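Local coordinates for protein tyrocidine synthase 2 (Brevibacillus parabrevis, PDB 6TA8) that carries a condensation domain of the kind found in nonribosomal peptide synthetases, folded from two sheet-and-helix lobes, at residues Gly33-Thr38 / Leu86-Lys91; Thr38-Trp43 / Thr324-Val329; Ala206-Tyr211 / Arg364-Ser369; Gln78-His83 / Glu107-Tyr112. All blocks are in the same frame, centred on the assembly; numbering follows the deposited sequence.

In the fold
The four contacts all lie within one condensation domain. Contacts 1 and 2 share Thr38, where strand 33-35 gives way to helix 39-46, and their centres are about 17 Å apart. Contact 3 lies about 13 Å from contact 2, centre to centre, and touches it through Pro39, which meets Leu208 and Leu366. The centre of contact 4 is about 16 Å from that of contact 1 and about 31 Å from that of contact 3; helix 69-82 leads into strand 88-91. Along the chain contacts 1 and 4 cross, as do 2 and 3, while contact 1 closes before contact 3 opens. Early segments thereby meet late ones: helix 39-46 strand 325-332 of the six-stranded sheet, helix 201-212 the loop after helix 359-365.

Contact 1 (Gly33-Thr38 / Leu86-Lys91); sequences GEIALT and LRMVYK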
# COMPACT_ATOMS: atom_id res chain seq x y z
N GLY A 33 -11.14 -20.17 11.56
CA GLY A 33 -11.92 -19.51 12.59
C GLY A 33 -11.99 -18.00 12.38
O GLY A 33 -11.44 -17.44 11.43
N GLU A 34 -12.70 -17.36 13.30
CA GLU A 34 -12.89 -15.92 13.24
C GLU A 34 -11.62 -15.18 13.63
O GLU A 34 -10.88 -15.61 14.52
CB GLU A 34 -14.04 -15.50 14.16
CG GLU A 34 -14.03 -14.03 14.56
CD GLU A 34 -15.41 -13.47 14.82
OE1 GLU A 34 -16.36 -14.27 14.96
OE2 GLU A 34 -15.55 -12.23 14.88
N ILE A 35 -11.36 -14.06 12.95
CA ILE A 35 -10.26 -13.17 13.28
C ILE A 35 -10.84 -11.79 13.58
O ILE A 35 -11.88 -11.40 13.05
CB ILE A 35 -9.23 -13.08 12.13
CG1 ILE A 35 -8.92 -14.48 11.59
CG2 ILE A 35 -7.95 -12.39 12.59
CD1 ILE A 35 -7.89 -14.49 10.48
N ALA A 36 -10.16 -11.06 14.47
CA ALA A 36 -10.57 -9.70 14.79
C ALA A 36 -10.10 -8.73 13.71
O ALA A 36 -9.08 -8.95 13.05
CB ALA A 36 -10.02 -9.28 16.15
N LEU A 37 -10.86 -7.65 13.54
CA LEU A 37 -10.55 -6.66 12.52
C LEU A 37 -9.39 -5.78 12.99
O LEU A 37 -9.45 -5.18 14.07
CB LEU A 37 -11.78 -5.80 12.22
CG LEU A 37 -12.93 -6.47 11.46
CD1 LEU A 37 -14.14 -5.54 11.41
CD2 LEU A 37 -12.50 -6.87 10.06
N THR A 38 -8.34 -5.71 12.17
CA THR A 38 -7.22 -4.84 12.46
C THR A 38 -7.62 -3.38 12.23
O THR A 38 -8.63 -3.11 11.59
CB THR A 38 -6.02 -5.22 11.60
OG1 THR A 38 -6.36 -5.08 10.21
CG2 THR A 38 -5.60 -6.65 11.87
N LEU A 86 -5.34 -15.55 2.56
CA LEU A 86 -5.97 -15.45 1.25
C LEU A 86 -7.27 -16.24 1.16
O LEU A 86 -7.96 -16.14 0.15
CB LEU A 86 -5.00 -15.93 0.17
CG LEU A 86 -3.69 -15.13 0.05
CD1 LEU A 86 -2.79 -15.71 -1.03
CD2 LEU A 86 -3.98 -13.66 -0.22
N ARG A 87 -7.61 -17.03 2.19
CA ARG A 87 -8.86 -17.76 2.25
C ARG A 87 -9.91 -17.04 3.09
O ARG A 87 -10.82 -17.69 3.63
CB ARG A 87 -8.63 -19.17 2.79
CG ARG A 87 -7.61 -19.98 2.02
CD ARG A 87 -7.63 -21.44 2.45
NE ARG A 87 -7.54 -21.56 3.90
CZ ARG A 87 -6.40 -21.68 4.57
NH1 ARG A 87 -5.24 -21.68 3.92
NH2 ARG A 87 -6.41 -21.78 5.89
N MET A 88 -9.82 -15.72 3.20
CA MET A 88 -10.68 -14.96 4.09
C MET A 88 -11.98 -14.58 3.40
O MET A 88 -12.03 -14.34 2.19
CB MET A 88 -9.96 -13.69 4.56
CG MET A 88 -10.50 -13.11 5.85
SD MET A 88 -9.74 -13.84 7.32
CE MET A 88 -8.01 -13.68 6.90
N VAL A 89 -13.05 -14.52 4.20
CA VAL A 89 -14.35 -14.01 3.76
C VAL A 89 -14.88 -13.09 4.85
O VAL A 89 -14.50 -13.18 6.02
CB VAL A 89 -15.36 -15.14 3.47
CG1 VAL A 89 -14.96 -15.90 2.21
CG2 VAL A 89 -15.46 -16.09 4.66
N TYR A 90 -15.78 -12.20 4.45
CA TYR A 90 -16.31 -11.16 5.34
C TYR A 90 -17.83 -11.21 5.32
O TYR A 90 -18.44 -11.07 4.26
CB TYR A 90 -15.81 -9.78 4.92
CG TYR A 90 -14.31 -9.60 5.06
CD1 TYR A 90 -13.44 -10.11 4.11
CD2 TYR A 90 -13.78 -8.93 6.15
CE1 TYR A 90 -12.08 -9.95 4.23
CE2 TYR A 90 -12.41 -8.76 6.28
CZ TYR A 90 -11.56 -9.28 5.33
OH TYR A 90 -10.20 -9.12 5.46
N LYS A 91 -18.44 -11.40 6.49
CA LYS A 91 -19.88 -11.49 6.60
C LYS A 91 -20.44 -10.30 7.37
O LYS A 91 -19.81 -9.80 8.31
CB LYS A 91 -20.29 -12.80 7.29
CG LYS A 91 -20.03 -14.03 6.44
CD LYS A 91 -20.24 -15.31 7.22
CE LYS A 91 -20.81 -16.40 6.32
NZ LYS A 91 -20.25 -16.32 4.94
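The Tyr90 ring is met at its edge, near the ring plane, by Leu37, whose CD2 lies 4.2 Å from Tyr90 CE2. The two segments carry the outer strands, 33-35 and 88-91, of a small antiparallel three-stranded sheet with strand 98-101 between them. Their backbones therefore do not pair directly: Ile35 CA and Met88 CA, the nearest pair, are 9.4 Å apart, and side chains alone make the contact. Ile35 and Tyr90 both also touch Gln99 of the middle strand. Away from the sheet, helix 201-212 packs on Ile35 and helix 39-46 on Leu37 and Tyr90, which leaves most of the contact buried. The Tyr90 hydroxyl makes a weak hydrogen bond to Leu165 O. No polar bond joins the two segments, so the meeting is wholly apolar and small. Met88 is bent at both chi2 (87°) and chi3 (50°), which brings its thioether end across to Ile35 on the other outer strand, while Ile35 reaches out with an extended CG1 branch, chi2 -179°. The two side chains cross at about a right angle, and Ile35 CD1 rests 3.7 Å from both Met88 SD and Met88 CE.

Contact 2 (Thr38-Trp43 / Thr324-Val329); sequences TPIQKW and TSQYPV
Ile40 sets its CG1 anti to the backbone N (chi1 -167°) and then turns at chi2 (56°), which brings CD1 against the end of Gln326. Gln326 in turn runs extended beyond CG, carrying its amide from the strand to the helix. There Ile40 CD1 meets Gln326 OE1 at 3.8 Å, the two side chains crossing at about a right angle. The same OE1 stands over one face of the Trp43 ring, above its centre and 3.9 Å from Trp43 CE2. Amide and ring planes are 78° apart, so the amide is upright on the indole rather than stacked on it. Its other end is held elsewhere: Gln326 NE2 donates to Glu303 OE2 on the adjacent strand 297-304, which would fix the amide's rotation and leave OE1 facing the ring. Just before strand 325-332, the carbonyl O of Thr324 lies 3.2 Å from Ile40 CB, and Ile40 CG1 lies 4.0 Å from Thr324 CB. No hydrogen bond crosses between the segments. The helix start is secured from within, Thr38 N donating to Gln41 OE1 at 2.9 Å, with a weak return bond from Gln41 N to Thr38 OG1. The arrangement is a capping box at the first turn of a helix that docks, through Ile40 and Trp43, onto the edge strand of a mixed six-stranded sheet.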
# COMPACT_ATOMS: atom_id res chain seq x y z
N THR A 38 -8.34 -5.71 12.17
CA THR A 38 -7.22 -4.84 12.46
C THR A 38 -7.62 -3.38 12.23
O THR A 38 -8.63 -3.11 11.59
CB THR A 38 -6.02 -5.22 11.60
OG1 THR A 38 -6.36 -5.08 10.21
CG2 THR A 38 -5.60 -6.65 11.87
N PRO A 39 -6.85 -2.42 12.77
CA PRO A 39 -7.22 -1.01 12.58
C PRO A 39 -7.38 -0.60 11.13
O PRO A 39 -8.32 0.14 10.80
CB PRO A 39 -6.06 -0.26 13.26
CG PRO A 39 -5.58 -1.19 14.30
CD PRO A 39 -5.74 -2.58 13.73
N ILE A 40 -6.48 -1.05 10.24
CA ILE A 40 -6.60 -0.68 8.84
C ILE A 40 -7.80 -1.38 8.21
O ILE A 40 -8.37 -0.88 7.22
CB ILE A 40 -5.29 -0.99 8.09
CG1 ILE A 40 -5.29 -0.32 6.71
CG2 ILE A 40 -5.08 -2.50 7.97
CD1 ILE A 40 -5.50 1.17 6.76
N GLN A 41 -8.21 -2.52 8.76
CA GLN A 41 -9.43 -3.17 8.29
C GLN A 41 -10.67 -2.46 8.80
O GLN A 41 -11.66 -2.32 8.07
CB GLN A 41 -9.43 -4.64 8.71
CG GLN A 41 -8.49 -5.51 7.90
CD GLN A 41 -8.37 -6.91 8.46
OE1 GLN A 41 -8.57 -7.14 9.65
NE2 GLN A 41 -8.03 -7.87 7.60
N LYS A 42 -10.64 -2.00 10.06
CA LYS A 42 -11.75 -1.21 10.59
C LYS A 42 -11.90 0.10 9.84
O LYS A 42 -13.02 0.56 9.60
CB LYS A 42 -11.53 -0.95 12.08
CG LYS A 42 -12.20 -1.95 13.01
CD LYS A 42 -12.27 -1.41 14.43
CE LYS A 42 -13.10 -2.31 15.33
NZ LYS A 42 -12.40 -3.59 15.64
N TRP A 43 -10.78 0.72 9.47
CA TRP A 43 -10.82 1.98 8.73
C TRP A 43 -11.47 1.80 7.36
O TRP A 43 -12.11 2.72 6.85
CB TRP A 43 -9.41 2.55 8.60
CG TRP A 43 -9.28 3.65 7.59
CD1 TRP A 43 -9.47 4.99 7.81
CD2 TRP A 43 -8.93 3.52 6.21
NE1 TRP A 43 -9.26 5.69 6.64
CE2 TRP A 43 -8.93 4.81 5.65
CE3 TRP A 43 -8.62 2.42 5.39
CZ2 TRP A 43 -8.62 5.04 4.31
CZ3 TRP A 43 -8.32 2.66 4.06
CH2 TRP A 43 -8.33 3.95 3.53
N THR A 324 -0.95 -2.44 6.80
CA THR A 324 -0.69 -1.02 6.63
C THR A 324 -1.04 -0.23 7.88
O THR A 324 -2.13 -0.38 8.44
CB THR A 324 -1.47 -0.49 5.43
OG1 THR A 324 -0.91 -1.01 4.22
CG2 THR A 324 -1.43 1.03 5.38
N SER A 325 -0.11 0.61 8.32
CA SER A 325 -0.31 1.49 9.46
C SER A 325 -0.29 2.93 8.98
O SER A 325 0.64 3.35 8.29
CB SER A 325 0.78 1.28 10.52
OG SER A 325 2.00 1.87 10.12
N GLN A 326 -1.33 3.69 9.34
CA GLN A 326 -1.46 5.08 8.96
C GLN A 326 -1.30 5.97 10.19
O GLN A 326 -1.82 5.65 11.27
CB GLN A 326 -2.81 5.35 8.29
CG GLN A 326 -2.96 4.71 6.92
CD GLN A 326 -4.35 4.88 6.35
OE1 GLN A 326 -5.33 4.99 7.09
NE2 GLN A 326 -4.45 4.91 5.02
N TYR A 327 -0.58 7.08 10.02
CA TYR A 327 -0.35 8.00 11.13
C TYR A 327 0.02 9.36 10.56
O TYR A 327 0.77 9.43 9.57
CB TYR A 327 0.76 7.50 12.06
CG TYR A 327 2.08 7.20 11.37
CD1 TYR A 327 2.27 6.02 10.67
CD2 TYR A 327 3.14 8.10 11.43
CE1 TYR A 327 3.47 5.74 10.05
CE2 TYR A 327 4.34 7.83 10.81
CZ TYR A 327 4.50 6.65 10.12
OH TYR A 327 5.70 6.36 9.51
N PRO A 328 -0.46 10.45 11.15
CA PRO A 328 -0.16 11.78 10.61
C PRO A 328 1.25 12.24 10.97
O PRO A 328 1.74 12.00 12.07
CB PRO A 328 -1.22 12.68 11.26
CG PRO A 328 -1.52 12.00 12.55
CD PRO A 328 -1.39 10.52 12.30
N VAL A 329 1.89 12.90 10.01
CA VAL A 329 3.21 13.49 10.19
C VAL A 329 3.10 14.98 9.90
O VAL A 329 2.49 15.38 8.90
CB VAL A 329 4.26 12.83 9.27
CG1 VAL A 329 5.59 13.56 9.35
CG2 VAL A 329 4.43 11.36 9.63

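Contact 3 (Ala206-Tyr211 / Arg364-Ser369); sequences AQLQKY and RTLTTS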
# COMPACT_ATOMS: atom_id res chain seq x y z
N ALA A 206 -4.77 -11.27 17.07
CA ALA A 206 -5.00 -11.62 18.46
C ALA A 206 -3.98 -10.96 19.37
O ALA A 206 -4.33 -10.46 20.45
CB ALA A 206 -4.97 -13.14 18.63
N GLN A 207 -2.71 -10.94 18.96
CA GLN A 207 -1.69 -10.25 19.74
C GLN A 207 -1.84 -8.74 19.64
O GLN A 207 -1.42 -8.01 20.55
CB GLN A 207 -0.30 -10.70 19.28
CG GLN A 207 0.87 -10.01 19.98
CD GLN A 207 0.75 -10.04 21.50
OE1 GLN A 207 0.41 -11.07 22.09
NE2 GLN A 207 1.04 -8.91 22.13
N LEU A 208 -2.44 -8.25 18.55
CA LEU A 208 -2.61 -6.81 18.38
C LEU A 208 -3.56 -6.23 19.42
O LEU A 208 -3.39 -5.07 19.83
CB LEU A 208 -3.11 -6.51 16.97
CG LEU A 208 -2.87 -5.10 16.43
CD1 LEU A 208 -1.38 -4.77 16.43
CD2 LEU A 208 -3.43 -4.99 15.03
N GLN A 209 -4.55 -7.00 19.86
CA GLN A 209 -5.47 -6.51 20.88
C GLN A 209 -4.81 -6.50 22.26
O GLN A 209 -5.06 -5.60 23.06
CB GLN A 209 -6.74 -7.36 20.89
CG GLN A 209 -7.78 -6.91 21.92
CD GLN A 209 -8.26 -5.49 21.69
OE1 GLN A 209 -8.56 -5.10 20.56
NE2 GLN A 209 -8.33 -4.71 22.76
N LYS A 210 -3.97 -7.50 22.54
CA LYS A 210 -3.23 -7.51 23.80
C LYS A 210 -2.25 -6.35 23.87
O LYS A 210 -2.15 -5.68 24.91
CB LYS A 210 -2.50 -8.84 23.97
CG LYS A 210 -3.42 -10.05 24.10
CD LYS A 210 -2.62 -11.34 24.13
CE LYS A 210 -3.53 -12.55 24.31
NZ LYS A 210 -2.76 -13.83 24.24
N TYR A 211 -1.52 -6.09 22.78
CA TYR A 211 -0.64 -4.94 22.74
C TYR A 211 -1.43 -3.63 22.76
O TYR A 211 -0.90 -2.60 23.20
CB TYR A 211 0.24 -5.01 21.49
CG TYR A 211 1.13 -3.80 21.28
CD1 TYR A 211 2.29 -3.63 22.01
CD2 TYR A 211 0.80 -2.84 20.33
CE1 TYR A 211 3.10 -2.52 21.82
CE2 TYR A 211 1.61 -1.73 20.13
CZ TYR A 211 2.75 -1.58 20.87
OH TYR A 211 3.56 -0.48 20.67
N ARG A 364 -7.07 4.48 18.67
CA ARG A 364 -8.41 4.97 18.38
C ARG A 364 -9.37 3.88 17.91
O ARG A 364 -10.56 4.15 17.76
CB ARG A 364 -8.36 6.08 17.31
CG ARG A 364 -7.78 5.64 15.98
CD ARG A 364 -8.00 6.70 14.91
NE ARG A 364 -9.42 6.88 14.60
CZ ARG A 364 -10.07 6.21 13.66
NH1 ARG A 364 -9.43 5.30 12.93
NH2 ARG A 364 -11.36 6.44 13.44
N THR A 365 -8.88 2.66 17.68
CA THR A 365 -9.72 1.58 17.17
C THR A 365 -9.74 0.34 18.05
O THR A 365 -10.72 -0.40 18.01
CB THR A 365 -9.28 1.18 15.76
OG1 THR A 365 -7.86 1.01 15.72
CG2 THR A 365 -9.69 2.23 14.74
N LEU A 366 -8.69 0.10 18.84
CA LEU A 366 -8.58 -1.13 19.61
C LEU A 366 -8.42 -0.92 21.11
O LEU A 366 -8.78 -1.83 21.87
CB LEU A 366 -7.40 -1.98 19.11
CG LEU A 366 -7.38 -2.36 17.63
CD1 LEU A 366 -6.17 -3.23 17.33
CD2 LEU A 366 -8.67 -3.07 17.24
N THR A 367 -7.90 0.22 21.55
CA THR A 367 -7.65 0.43 22.97
C THR A 367 -8.96 0.53 23.74
O THR A 367 -9.85 1.30 23.38
CB THR A 367 -6.81 1.69 23.19
OG1 THR A 367 -5.56 1.55 22.51
CG2 THR A 367 -6.55 1.91 24.67
N THR A 368 -9.08 -0.26 24.81
CA THR A 368 -10.30 -0.36 25.61
C THR A 368 -10.22 0.44 26.90
O THR A 368 -10.62 -0.05 27.96
CB THR A 368 -10.61 -1.82 25.91
OG1 THR A 368 -9.85 -2.25 27.04
CG2 THR A 368 -10.27 -2.70 24.71
N SER A 369 -9.70 1.66 26.85
CA SER A 369 -9.58 2.47 28.06
C SER A 369 -9.52 3.94 27.69
O SER A 369 -8.88 4.31 26.70
CB SER A 369 -8.33 2.08 28.87
OG SER A 369 -7.15 2.34 28.13
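One hydrogen bond crosses this contact, from Gln209 NE2 to Leu366 O, at 3.0 Å with an N-H...O angle of 158°. The acceptor lies close to the amide plane of Gln209, while the donor is tilted 30° from the carbonyl plane of Leu366. Gln209 reaches it by leaving the helix with CG anti to its own N and then bending at chi2 (61°), which swings the amide across to the loop. The same NE2 also donates to Asp213 OD2. The other oxygen of that carboxylate, OD1, is hydrogen-bonded to Thr368 OG1, so Asp213, just past helix 201-212, joins the glutamine of the helix to the threonine of the loop.

Packing surrounds this polar group. Gln209 OE1 lies over the aliphatic part of Leu366, 3.6 Å from its CB, and Thr368 CG2 sits 3.4 Å from Gln209 NE2. Leu366 makes the apolar contact: its CD1 is 3.9 Å from Leu208 CG and 4.0 Å from Leu208 CD2, the two leucines crossing at about a right angle. Leu208 is the buried member of the contact, while Thr368 marks its exposed side.

Helix 201-212 lies here against the loop that leaves helix 359-365, a turn in which Thr367 OG1 is bonded to Ile362 O. Pro39, at the start of helix 39-46, touches Leu208, Thr365 and Leu366, so three helices meet around the leucine pair.

Contact 4 (Gln78-His83 / Glu107-Tyr112); sequences QIVEHH and ERFRFY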
# COMPACT_ATOMS: atom_id res chain seq x y z
N GLN A 78 -1.34 -24.23 -4.02
CA GLN A 78 -0.43 -24.33 -2.89
C GLN A 78 -0.23 -22.99 -2.19
O GLN A 78 -0.05 -22.95 -0.97
CB GLN A 78 0.92 -24.89 -3.34
CG GLN A 78 1.89 -25.17 -2.21
CD GLN A 78 1.45 -26.31 -1.31
OE1 GLN A 78 0.68 -27.17 -1.73
NE2 GLN A 78 1.94 -26.31 -0.08
N ILE A 79 -0.26 -21.89 -2.95
CA ILE A 79 -0.08 -20.57 -2.36
C ILE A 79 -1.22 -20.24 -1.41
O ILE A 79 -1.00 -19.83 -0.26
CB ILE A 79 0.06 -19.50 -3.46
CG1 ILE A 79 1.42 -19.61 -4.15
CG2 ILE A 79 -0.14 -18.11 -2.88
CD1 ILE A 79 1.61 -18.63 -5.28
N VAL A 80 -2.46 -20.42 -1.87
CA VAL A 80 -3.62 -20.08 -1.05
C VAL A 80 -3.74 -21.03 0.14
O VAL A 80 -4.25 -20.64 1.20
CB VAL A 80 -4.90 -20.08 -1.91
CG1 VAL A 80 -6.08 -19.60 -1.11
CG2 VAL A 80 -4.70 -19.21 -3.13
N GLU A 81 -3.26 -22.27 0.00
CA GLU A 81 -3.23 -23.17 1.15
C GLU A 81 -2.14 -22.76 2.14
O GLU A 81 -2.33 -22.85 3.35
CB GLU A 81 -3.01 -24.61 0.67
CG GLU A 81 -2.19 -25.47 1.62
CD GLU A 81 -2.37 -26.95 1.37
OE1 GLU A 81 -2.22 -27.74 2.33
OE2 GLU A 81 -2.65 -27.33 0.22
N HIS A 82 -1.00 -22.29 1.63
CA HIS A 82 0.11 -21.91 2.51
C HIS A 82 -0.21 -20.62 3.26
O HIS A 82 -0.12 -20.58 4.49
CB HIS A 82 1.39 -21.76 1.69
CG HIS A 82 2.63 -21.73 2.52
ND1 HIS A 82 3.11 -20.58 3.11
CD2 HIS A 82 3.50 -22.71 2.86
CE1 HIS A 82 4.22 -20.86 3.78
NE2 HIS A 82 4.48 -22.14 3.65
N HIS A 83 -0.57 -19.57 2.54
CA HIS A 83 -0.90 -18.28 3.14
C HIS A 83 -2.39 -18.27 3.47
O HIS A 83 -3.23 -18.04 2.60
CB HIS A 83 -0.51 -17.14 2.21
CG HIS A 83 0.94 -17.16 1.82
ND1 HIS A 83 1.95 -16.79 2.68
CD2 HIS A 83 1.55 -17.51 0.66
CE1 HIS A 83 3.11 -16.91 2.07
NE2 HIS A 83 2.90 -17.34 0.84
N GLU A 107 -13.39 -23.19 -2.57
CA GLU A 107 -12.48 -22.89 -3.66
C GLU A 107 -11.42 -21.90 -3.20
O GLU A 107 -11.71 -20.94 -2.48
CB GLU A 107 -13.24 -22.33 -4.86
CG GLU A 107 -12.71 -22.82 -6.20
CD GLU A 107 -13.58 -22.38 -7.36
OE1 GLU A 107 -13.81 -21.16 -7.51
OE2 GLU A 107 -14.03 -23.25 -8.13
N ARG A 108 -10.18 -22.14 -3.62
CA ARG A 108 -9.05 -21.35 -3.15
C ARG A 108 -8.79 -20.12 -4.01
O ARG A 108 -8.19 -19.16 -3.52
CB ARG A 108 -7.79 -22.22 -3.09
CG ARG A 108 -7.99 -23.46 -2.23
CD ARG A 108 -6.74 -24.32 -2.16
NE ARG A 108 -6.97 -25.52 -1.36
CZ ARG A 108 -6.04 -26.44 -1.11
NH1 ARG A 108 -4.81 -26.30 -1.59
NH2 ARG A 108 -6.34 -27.50 -0.37
N PHE A 109 -9.22 -20.12 -5.27
CA PHE A 109 -9.05 -18.97 -6.15
C PHE A 109 -9.93 -19.15 -7.38
O PHE A 109 -10.33 -20.27 -7.72
CB PHE A 109 -7.58 -18.78 -6.56
CG PHE A 109 -7.01 -19.94 -7.34
CD1 PHE A 109 -6.60 -21.09 -6.69
CD2 PHE A 109 -6.87 -19.86 -8.71
CE1 PHE A 109 -6.07 -22.15 -7.40
CE2 PHE A 109 -6.35 -20.92 -9.43
CZ PHE A 109 -5.95 -22.06 -8.77
N ARG A 110 -10.23 -18.03 -8.03
CA ARG A 110 -11.02 -18.01 -9.25
C ARG A 110 -10.09 -17.83 -10.45
O ARG A 110 -9.29 -16.89 -10.48
CB ARG A 110 -12.07 -16.90 -9.21
CG ARG A 110 -13.14 -17.02 -10.28
CD ARG A 110 -14.28 -16.05 -10.02
NE ARG A 110 -15.35 -16.18 -11.01
CZ ARG A 110 -16.43 -16.93 -10.85
NH1 ARG A 110 -16.60 -17.63 -9.73
NH2 ARG A 110 -17.35 -16.99 -11.80
N PHE A 111 -10.21 -18.73 -11.42
CA PHE A 111 -9.31 -18.77 -12.56
C PHE A 111 -10.03 -18.34 -13.83
O PHE A 111 -11.21 -18.64 -14.03
CB PHE A 111 -8.73 -20.18 -12.75
CG PHE A 111 -7.57 -20.24 -13.71
CD1 PHE A 111 -6.30 -19.87 -13.30
CD2 PHE A 111 -7.76 -20.66 -15.01
CE1 PHE A 111 -5.24 -19.92 -14.17
CE2 PHE A 111 -6.70 -20.71 -15.89
CZ PHE A 111 -5.43 -20.34 -15.47
N TYR A 112 -9.30 -17.63 -14.70
CA TYR A 112 -9.80 -17.17 -15.99
C TYR A 112 -8.78 -17.53 -17.05
O TYR A 112 -7.59 -17.28 -16.88
CB TYR A 112 -10.06 -15.66 -15.99
CG TYR A 112 -11.15 -15.20 -15.05
CD1 TYR A 112 -10.91 -15.08 -13.68
CD2 TYR A 112 -12.41 -14.87 -15.52
CE1 TYR A 112 -11.89 -14.65 -12.81
CE2 TYR A 112 -13.40 -14.43 -14.66
CZ TYR A 112 -13.14 -14.33 -13.31
OH TYR A 112 -14.12 -13.90 -12.44
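Arg108 lies along the flank of the last turns of helix 69-82 and meets Val80 first: its CB is 3.7 Å from Val80 CG1 and 3.8 Å from Val80 CB. From CG to NE the chain is extended, running beside Glu81, which points the same way. At the end, CZ is 3.7 Å from Glu81 OE2, and NH1 forms a salt bridge to Glu81 OE2 at 3.0 Å. That bond is weak and bent, 135° at the hydrogen, and the carboxylate and guanidinium planes are 87° apart, so the two groups do not meet as a flat two-pronged pair. NH1 also passes close to Glu81 CB, at 3.3 Å, and donates a better hydrogen bond to Gln77 O, one turn earlier. The backbone of Arg108 takes part too: its O packs against Val80 CG1 at 3.2 Å. Beyond it, Phe109 CD1 comes within 4.5 Å of Val80 CG2, and the ring reaches on to strand 145-152, next to strand 110-115 in the sheet. At the C-terminal end of the helix, Arg87 NH1 bonds Val80 O. With Val80 and Phe109 forming the apolar part of the contact, the carboxylate of Glu81 and the carbonyl oxygen of Gln77 probably favour the charged guanidinium of Arg108, though only through one weak, bent bond and one bond to the backbone.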